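Local coordinates for alcohol dehydrogenase (Thermus sp., PDB 4CPD), which probably catalyses the NAD-dependent oxidation of alcohols, and the reverse reduction, as a zinc-containing member of the medium-chain dehydrogenase family, at residues E235-V240 with M256-R262; G71-L75 with S131-K137. All coordinates share one frame; numbering follows the deposited sequence.

How the interactions relate
Following the chain from the N terminus, interaction 2 comes first: the loop 71-75, between strands 60-68 and 80-82, is met by 131-137 after 55 intervening residues, which include the four cysteines that bind a zinc ion. That loop is complete before interaction 1 opens, so the two contacts lie in series and neither nest nor cross. Interaction 1 closes a much shorter loop of 15 residues, mostly helix 247-256, between 235-240 and 256-262. Interaction 2 ties together parts of the GroES-like domain, interaction 1 neighbouring strands of the nucleotide-binding domain. They lie on opposite sides of the chain's centre, their nearest atoms about 23 Å apart.

Interaction 1: E235-V240 with M256-R262; sequences EGPDLV and MVRPGGR
Asp238, just before strand 239-242, meets Arg258, in the turn between helix 247-256 and the parallel strand 262-265, within a beta-alpha-beta unit of the Rossmann fold. Arg258 comes side-on: NE and NH2 both reach Asp238 OD1, at 2.7 Å and 3.1 Å respectively. The carboxylate stands nearly upright to the guanidinium, their planes 85° apart. OD1 lies in the guanidinium plane, whereas NE meets that oxygen from above the carboxylate and NH2 approaches the anti lone pair of OD1. The Arg258 chain starts with CG between the backbone N and the carbonyl carbon (chi1 75°) and then runs extended to NE, which carries the charged end alongside Glu235 to Asp238. The carboxylate of Glu235 is itself turned to Arg97 of the second subunit, and Asp238 OD2 accepts from Ser171 N. A leucine in place of Arg258 would probably leave Asp238 OD1 without its paired charge and Gln99 OE1 of the second subunit without the donor NH1.

Arg262 approaches differently, its chain bent so that Asp238 O stands 3.6 Å from the guanidinium plane of Arg262, over its centre, while NH1 bonds to Gly164 O. On the face away from Leu239 and Arg262, Val240 CG2 packs on Val257 CB at 3.7 Å; nearer the helix end, Pro237 CD lies 4.2 Å from Met256 CG, as part of a buried apolar layer. Backbone bonds set the spacing: Arg258 N donates to Pro237 O and Arg262 N to Asp238 O. Gly236 passes so near the helix end that a side chain there would run into Met256 O. Parallel pairing is completed by Val240 N, which donates to Arg262 O at 3.0 Å.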
ATOM      1  N   GLU A 235      -3.927   1.893  20.458  1.00 67.08           N
ATOM      2  CA  GLU A 235      -4.260   1.523  19.100  1.00 61.77           C
ATOM      3  C   GLU A 235      -2.976   1.299  18.317  1.00 59.28           C
ATOM      4  O   GLU A 235      -2.776   0.261  17.702  1.00 61.40           O
ATOM      5  CB  GLU A 235      -5.044   2.653  18.433  1.00 63.41           C
ATOM      6  CG  GLU A 235      -6.397   2.994  19.065  1.00 66.23           C
ATOM      7  CD  GLU A 235      -7.199   4.066  18.279  1.00 69.49           C
ATOM      8  OE1 GLU A 235      -6.585   4.894  17.552  1.00 74.79           O
ATOM      9  OE2 GLU A 235      -8.458   4.113  18.380  1.00 62.32           O
ATOM     10  N   GLY A 236      -2.088   2.279  18.379  1.00 56.92           N
ATOM     11  CA  GLY A 236      -0.927   2.360  17.501  1.00 51.24           C
ATOM     12  C   GLY A 236      -1.083   3.661  16.734  1.00 47.63           C
ATOM     13  O   GLY A 236      -2.175   4.263  16.703  1.00 43.62           O
ATOM     14  N   PRO A 237       0.003   4.126  16.118  1.00 44.74           N
ATOM     15  CA  PRO A 237      -0.061   5.321  15.280  1.00 46.06           C
ATOM     16  C   PRO A 237      -0.774   5.097  13.913  1.00 49.01           C
ATOM     17  O   PRO A 237      -0.839   3.972  13.381  1.00 48.00           O
ATOM     18  CB  PRO A 237       1.407   5.663  15.078  1.00 48.08           C
ATOM     19  CG  PRO A 237       2.098   4.335  15.115  1.00 46.99           C
ATOM     20  CD  PRO A 237       1.310   3.458  16.044  1.00 45.93           C
ATOM     21  N   ASP A 238      -1.299   6.173  13.353  1.00 47.12           N
ATOM     22  CA  ASP A 238      -1.948   6.124  12.059  1.00 48.34           C
ATOM     23  C   ASP A 238      -0.983   5.742  10.937  1.00 45.79           C
ATOM     24  O   ASP A 238      -1.348   5.017  10.021  1.00 47.49           O
ATOM     25  CB  ASP A 238      -2.562   7.485  11.762  1.00 52.45           C
ATOM     26  CG  ASP A 238      -3.579   7.884  12.796  1.00 57.50           C
ATOM     27  OD1 ASP A 238      -4.718   7.377  12.704  1.00 59.72           O
ATOM     28  OD2 ASP A 238      -3.240   8.671  13.715  1.00 64.38           O
ATOM     29  N   LEU A 239       0.252   6.224  11.037  1.00 44.97           N
ATOM     30  CA  LEU A 239       1.283   5.997  10.025  1.00 42.51           C
ATOM     31  C   LEU A 239       2.620   5.589  10.640  1.00 41.48           C
ATOM     32  O   LEU A 239       3.026   6.145  11.645  1.00 40.83           O
ATOM     33  CB  LEU A 239       1.434   7.276   9.215  1.00 40.95           C
ATOM     34  CG  LEU A 239       2.561   7.356   8.199  1.00 41.35           C
ATOM     35  CD1 LEU A 239       2.562   6.181   7.237  1.00 45.42           C
ATOM     36  CD2 LEU A 239       2.429   8.650   7.418  1.00 40.81           C
ATOM     37  N   VAL A 240       3.289   4.595  10.061  1.00 43.88           N
ATOM     38  CA  VAL A 240       4.674   4.291  10.429  1.00 44.49           C
ATOM     39  C   VAL A 240       5.554   4.487   9.225  1.00 46.18           C
ATOM     40  O   VAL A 240       5.290   3.926   8.175  1.00 52.46           O
ATOM     41  CB  VAL A 240       4.874   2.856  10.904  1.00 44.55           C
ATOM     42  CG1 VAL A 240       6.314   2.619  11.322  1.00 46.74           C
ATOM     43  CG2 VAL A 240       3.979   2.582  12.073  1.00 49.68           C
ATOM     44  N   MET A 256       3.461  -2.541  15.166  1.00 59.87           N
ATOM     45  CA  MET A 256       3.252  -1.264  15.817  1.00 57.11           C
ATOM     46  C   MET A 256       2.019  -0.481  15.291  1.00 57.16           C
ATOM     47  O   MET A 256       1.231   0.060  16.075  1.00 54.89           O
ATOM     48  CB  MET A 256       4.544  -0.492  15.590  1.00 58.76           C
ATOM     49  CG  MET A 256       4.667   0.891  16.180  1.00 61.33           C
ATOM     50  SD  MET A 256       6.306   1.525  15.741  1.00 66.16           S
ATOM     51  CE  MET A 256       7.407   0.374  16.548  1.00 63.75           C
ATOM     52  N   VAL A 257       1.861  -0.425  13.968  1.00 52.27           N
ATOM     53  CA  VAL A 257       0.866   0.448  13.344  1.00 47.54           C
ATOM     54  C   VAL A 257      -0.514   0.016  13.802  1.00 47.69           C
ATOM     55  O   VAL A 257      -0.739  -1.166  14.015  1.00 43.77           O
ATOM     56  CB  VAL A 257       0.963   0.411  11.790  1.00 46.16           C
ATOM     57  CG1 VAL A 257       0.537  -0.944  11.246  1.00 48.01           C
ATOM     58  CG2 VAL A 257       0.144   1.526  11.143  1.00 44.24           C
ATOM     59  N   ARG A 258      -1.433   0.972  13.959  1.00 49.73           N
ATOM     60  CA  ARG A 258      -2.814   0.636  14.293  1.00 49.19           C
ATOM     61  C   ARG A 258      -3.504  -0.144  13.184  1.00 47.96           C
ATOM     62  O   ARG A 258      -3.150  -0.029  12.024  1.00 48.73           O
ATOM     63  CB  ARG A 258      -3.650   1.884  14.608  1.00 51.07           C
ATOM     64  CG  ARG A 258      -4.074   2.758  13.434  1.00 49.80           C
ATOM     65  CD  ARG A 258      -5.133   3.755  13.885  1.00 51.79           C
ATOM     66  NE  ARG A 258      -5.491   4.776  12.882  1.00 55.37           N
ATOM     67  CZ  ARG A 258      -6.326   4.600  11.853  1.00 52.98           C
ATOM     68  NH1 ARG A 258      -6.912   3.426  11.609  1.00 57.02           N
ATOM     69  NH2 ARG A 258      -6.582   5.611  11.051  1.00 48.90           N
ATOM     70  N   PRO A 259      -4.525  -0.916  13.550  1.00 48.62           N
ATOM     71  CA  PRO A 259      -5.438  -1.429  12.554  1.00 47.67           C
ATOM     72  C   PRO A 259      -5.918  -0.321  11.652  1.00 43.69           C
ATOM     73  O   PRO A 259      -6.210   0.773  12.121  1.00 43.32           O
ATOM     74  CB  PRO A 259      -6.605  -1.972  13.395  1.00 47.11           C
ATOM     75  CG  PRO A 259      -5.960  -2.396  14.676  1.00 45.01           C
ATOM     76  CD  PRO A 259      -4.884  -1.371  14.909  1.00 49.26           C
ATOM     77  N   GLY A 260      -5.957  -0.609  10.361  1.00 41.60           N
ATOM     78  CA  GLY A 260      -6.446   0.333   9.372  1.00 41.45           C
ATOM     79  C   GLY A 260      -5.455   1.423   9.087  1.00 37.97           C
ATOM     80  O   GLY A 260      -5.804   2.393   8.429  1.00 38.36           O
ATOM     81  N   GLY A 261      -4.242   1.271   9.607  1.00 35.83           N
ATOM     82  CA  GLY A 261      -3.194   2.242   9.389  1.00 40.53           C
ATOM     83  C   GLY A 261      -2.342   1.950   8.150  1.00 43.98           C
ATOM     84  O   GLY A 261      -2.650   1.077   7.329  1.00 43.47           O
ATOM     85  N   ARG A 262      -1.244   2.681   8.038  1.00 44.50           N
ATOM     86  CA  ARG A 262      -0.422   2.667   6.835  1.00 45.17           C
ATOM     87  C   ARG A 262       1.020   2.582   7.210  1.00 42.53           C
ATOM     88  O   ARG A 262       1.445   3.255   8.138  1.00 42.78           O
ATOM     89  CB  ARG A 262      -0.631   3.948   6.038  1.00 46.04           C
ATOM     90  CG  ARG A 262      -2.020   4.081   5.450  1.00 46.47           C
ATOM     91  CD  ARG A 262      -2.449   5.522   5.407  1.00 51.25           C
ATOM     92  NE  ARG A 262      -3.231   5.907   6.588  1.00 62.36           N
ATOM     93  CZ  ARG A 262      -3.030   6.968   7.384  1.00 64.49           C
ATOM     94  NH1 ARG A 262      -2.032   7.846   7.220  1.00 62.99           N
ATOM     95  NH2 ARG A 262      -3.882   7.158   8.373  1.00 69.28           N
TER

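Interaction 2: G71-L75 with S131-K137; sequences GIQDL and SNVNLRK
Leu75 and Leu135 cross at about a right angle, CD1 to CD1 at 3.8 Å, at the closely packed side of a contact between the loop 71-75 and the helix-to-strand passage 131-137 of the GroES-like domain. Both leucines also touch Val81 of strand 80-82, the strand to which 136-137 is added antiparallel, so the loop leading into that strand is packed against its edge partner. In Leu75, CG sits beside the backbone N (chi1 -62°), which swings the two methyls towards the other segment and splits their work: CD1 goes to Leu135, while CD2 rests 3.9 Å from Lys137 CG.

Farther back along the loop, Ile72 covers the start of helix 131-134. Its CD1 methyl lies over Ser131 OG and 3.8 Å from Asn132 N. The hydroxyl finds its polar partner elsewhere, in Leu26 O, and Leu26 also lies against Ile72, so the isoleucine methyl and the serine bond share one corner of the domain.

Towards solvent the fit becomes slack. Lys137 slides past Leu75 in the opposite direction, offering methylenes, and its CD comes no nearer to Asp74 O than 4.3 Å; NZ makes at most a long, weak ion pair with Asp79.

Arg136, between the two contributing residues Leu135 and Lys137, points instead from the loop to helix 295-307, where NE forms a salt bridge with Asp300; its NH1 bonds to Val133 O and Leu135 O of its own segment.

With the Ser131 hydroxyl bonded to Leu26 O and the Arg136 guanidinium to its own segment and Asp300, the loop is held here by hydrophobic and van der Waals packing, which specifies its fit through shape more than through bond direction.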
ATOM      1  N   GLY A  71      19.749  21.772 -26.522  1.00 51.33           N
ATOM      2  CA  GLY A  71      18.323  21.533 -26.310  1.00 53.60           C
ATOM      3  C   GLY A  71      17.720  22.097 -25.033  1.00 56.44           C
ATOM      4  O   GLY A  71      16.513  21.967 -24.788  1.00 52.11           O
ATOM      5  N   ILE A  72      18.558  22.732 -24.226  1.00 64.42           N
ATOM      6  CA  ILE A  72      18.135  23.249 -22.919  1.00 72.22           C
ATOM      7  C   ILE A  72      17.691  24.716 -23.030  1.00 68.72           C
ATOM      8  O   ILE A  72      18.435  25.570 -23.540  1.00 55.55           O
ATOM      9  CB  ILE A  72      19.258  23.070 -21.854  1.00 71.27           C
ATOM     10  CG1 ILE A  72      19.640  21.588 -21.714  1.00 67.60           C
ATOM     11  CG2 ILE A  72      18.836  23.603 -20.492  1.00 74.87           C
ATOM     12  CD1 ILE A  72      18.499  20.661 -21.325  1.00 67.11           C
ATOM     13  N   GLN A  73      16.476  24.977 -22.533  1.00 72.96           N
ATOM     14  CA  GLN A  73      15.823  26.294 -22.631  1.00 72.83           C
ATOM     15  C   GLN A  73      16.037  27.146 -21.362  1.00 71.74           C
ATOM     16  O   GLN A  73      16.565  28.257 -21.425  1.00 70.59           O
ATOM     17  CB  GLN A  73      14.322  26.101 -22.916  1.00 63.74           C
ATOM     18  N   ASP A  74      15.688  26.571 -20.213  1.00 71.04           N
ATOM     19  CA  ASP A  74      15.530  27.307 -18.966  1.00 64.56           C
ATOM     20  C   ASP A  74      16.692  27.253 -17.986  1.00 58.89           C
ATOM     21  O   ASP A  74      16.504  27.569 -16.824  1.00 64.14           O
ATOM     22  CB  ASP A  74      14.259  26.816 -18.269  1.00 71.37           C
ATOM     23  CG  ASP A  74      13.006  27.095 -19.087  1.00 73.94           C
ATOM     24  OD1 ASP A  74      13.115  27.817 -20.107  1.00 71.47           O
ATOM     25  OD2 ASP A  74      11.914  26.607 -18.721  1.00 70.98           O
ATOM     26  N   LEU A  75      17.884  26.891 -18.446  1.00 57.69           N
ATOM     27  CA  LEU A  75      19.096  26.930 -17.623  1.00 53.14           C
ATOM     28  C   LEU A  75      20.239  27.566 -18.401  1.00 58.16           C
ATOM     29  O   LEU A  75      20.482  27.194 -19.558  1.00 56.84           O
ATOM     30  CB  LEU A  75      19.519  25.512 -17.257  1.00 52.34           C
ATOM     31  CG  LEU A  75      18.568  24.646 -16.431  1.00 50.32           C
ATOM     32  CD1 LEU A  75      19.174  23.264 -16.272  1.00 46.31           C
ATOM     33  CD2 LEU A  75      18.303  25.254 -15.059  1.00 51.63           C
ATOM     34  N   SER A 131      18.790  17.142 -18.381  1.00 43.24           N
ATOM     35  CA  SER A 131      18.748  18.142 -17.314  1.00 42.36           C
ATOM     36  C   SER A 131      17.415  18.898 -17.276  1.00 38.35           C
ATOM     37  O   SER A 131      17.034  19.461 -16.238  1.00 37.33           O
ATOM     38  CB  SER A 131      19.918  19.126 -17.440  1.00 44.82           C
ATOM     39  OG  SER A 131      19.873  19.824 -18.682  1.00 45.54           O
ATOM     40  N   ASN A 132      16.726  18.899 -18.414  1.00 34.87           N
ATOM     41  CA  ASN A 132      15.344  19.344 -18.497  1.00 35.47           C
ATOM     42  C   ASN A 132      14.441  18.627 -17.517  1.00 37.40           C
ATOM     43  O   ASN A 132      13.471  19.206 -17.043  1.00 43.40           O
ATOM     44  CB  ASN A 132      14.771  19.168 -19.908  1.00 37.42           C
ATOM     45  CG  ASN A 132      14.882  17.720 -20.440  1.00 37.33           C
ATOM     46  OD1 ASN A 132      15.955  17.092 -20.403  1.00 33.62           O
ATOM     47  ND2 ASN A 132      13.768  17.202 -20.964  1.00 34.84           N
ATOM     48  N   VAL A 133      14.747  17.373 -17.223  1.00 36.92           N
ATOM     49  CA  VAL A 133      13.985  16.591 -16.261  1.00 38.76           C
ATOM     50  C   VAL A 133      14.654  16.560 -14.884  1.00 39.72           C
ATOM     51  O   VAL A 133      13.980  16.603 -13.852  1.00 39.55           O
ATOM     52  CB  VAL A 133      13.879  15.144 -16.778  1.00 39.54           C
ATOM     53  CG1 VAL A 133      13.271  14.219 -15.748  1.00 40.72           C
ATOM     54  CG2 VAL A 133      13.088  15.108 -18.073  1.00 40.77           C
ATOM     55  N   ASN A 134      15.977  16.450 -14.878  1.00 39.13           N
ATOM     56  CA  ASN A 134      16.719  16.101 -13.674  1.00 38.29           C
ATOM     57  C   ASN A 134      17.354  17.232 -12.875  1.00 39.43           C
ATOM     58  O   ASN A 134      18.129  16.949 -11.958  1.00 35.23           O
ATOM     59  CB  ASN A 134      17.794  15.108 -14.073  1.00 38.09           C
ATOM     60  CG  ASN A 134      17.207  13.863 -14.693  1.00 38.75           C
ATOM     61  OD1 ASN A 134      17.450  13.526 -15.854  1.00 40.72           O
ATOM     62  ND2 ASN A 134      16.428  13.172 -13.913  1.00 40.52           N
ATOM     63  N   LEU A 135      17.033  18.494 -13.197  1.00 38.76           N
ATOM     64  CA  LEU A 135      17.553  19.635 -12.414  1.00 39.01           C
ATOM     65  C   LEU A 135      16.470  20.636 -12.055  1.00 41.61           C
ATOM     66  O   LEU A 135      15.436  20.740 -12.739  1.00 35.74           O
ATOM     67  CB  LEU A 135      18.639  20.383 -13.178  1.00 42.41           C
ATOM     68  CG  LEU A 135      20.031  19.772 -13.331  1.00 47.12           C
ATOM     69  CD1 LEU A 135      20.997  20.733 -14.019  1.00 45.96           C
ATOM     70  CD2 LEU A 135      20.594  19.334 -11.987  1.00 46.80           C
ATOM     71  N   ARG A 136      16.715  21.376 -10.964  1.00 45.37           N
ATOM     72  CA  ARG A 136      15.896  22.546 -10.624  1.00 43.82           C
ATOM     73  C   ARG A 136      16.764  23.737 -10.256  1.00 41.83           C
ATOM     74  O   ARG A 136      17.721  23.591  -9.475  1.00 31.06           O
ATOM     75  CB  ARG A 136      14.952  22.246  -9.464  1.00 44.07           C
ATOM     76  CG  ARG A 136      13.904  21.202  -9.758  1.00 42.81           C
ATOM     77  CD  ARG A 136      12.955  21.670 -10.836  1.00 43.44           C
ATOM     78  NE  ARG A 136      11.826  20.767 -10.987  1.00 49.53           N
ATOM     79  CZ  ARG A 136      11.876  19.562 -11.561  1.00 49.74           C
ATOM     80  NH1 ARG A 136      12.994  19.057 -12.048  1.00 44.65           N
ATOM     81  NH2 ARG A 136      10.777  18.847 -11.643  1.00 54.56           N
ATOM     82  N   LYS A 137      16.417  24.893 -10.844  1.00 43.57           N
ATOM     83  CA  LYS A 137      16.926  26.191 -10.408  1.00 45.50           C
ATOM     84  C   LYS A 137      16.560  26.349  -8.959  1.00 41.16           C
ATOM     85  O   LYS A 137      15.470  25.972  -8.581  1.00 42.42           O
ATOM     86  CB  LYS A 137      16.271  27.332 -11.184  1.00 52.49           C
ATOM     87  CG  LYS A 137      16.993  27.781 -12.450  1.00 60.19           C
ATOM     88  CD  LYS A 137      16.634  29.231 -12.819  1.00 69.20           C
ATOM     89  CE  LYS A 137      17.361  30.265 -11.934  1.00 69.41           C
ATOM     90  NZ  LYS A 137      17.579  31.596 -12.596  1.00 67.21           N
TER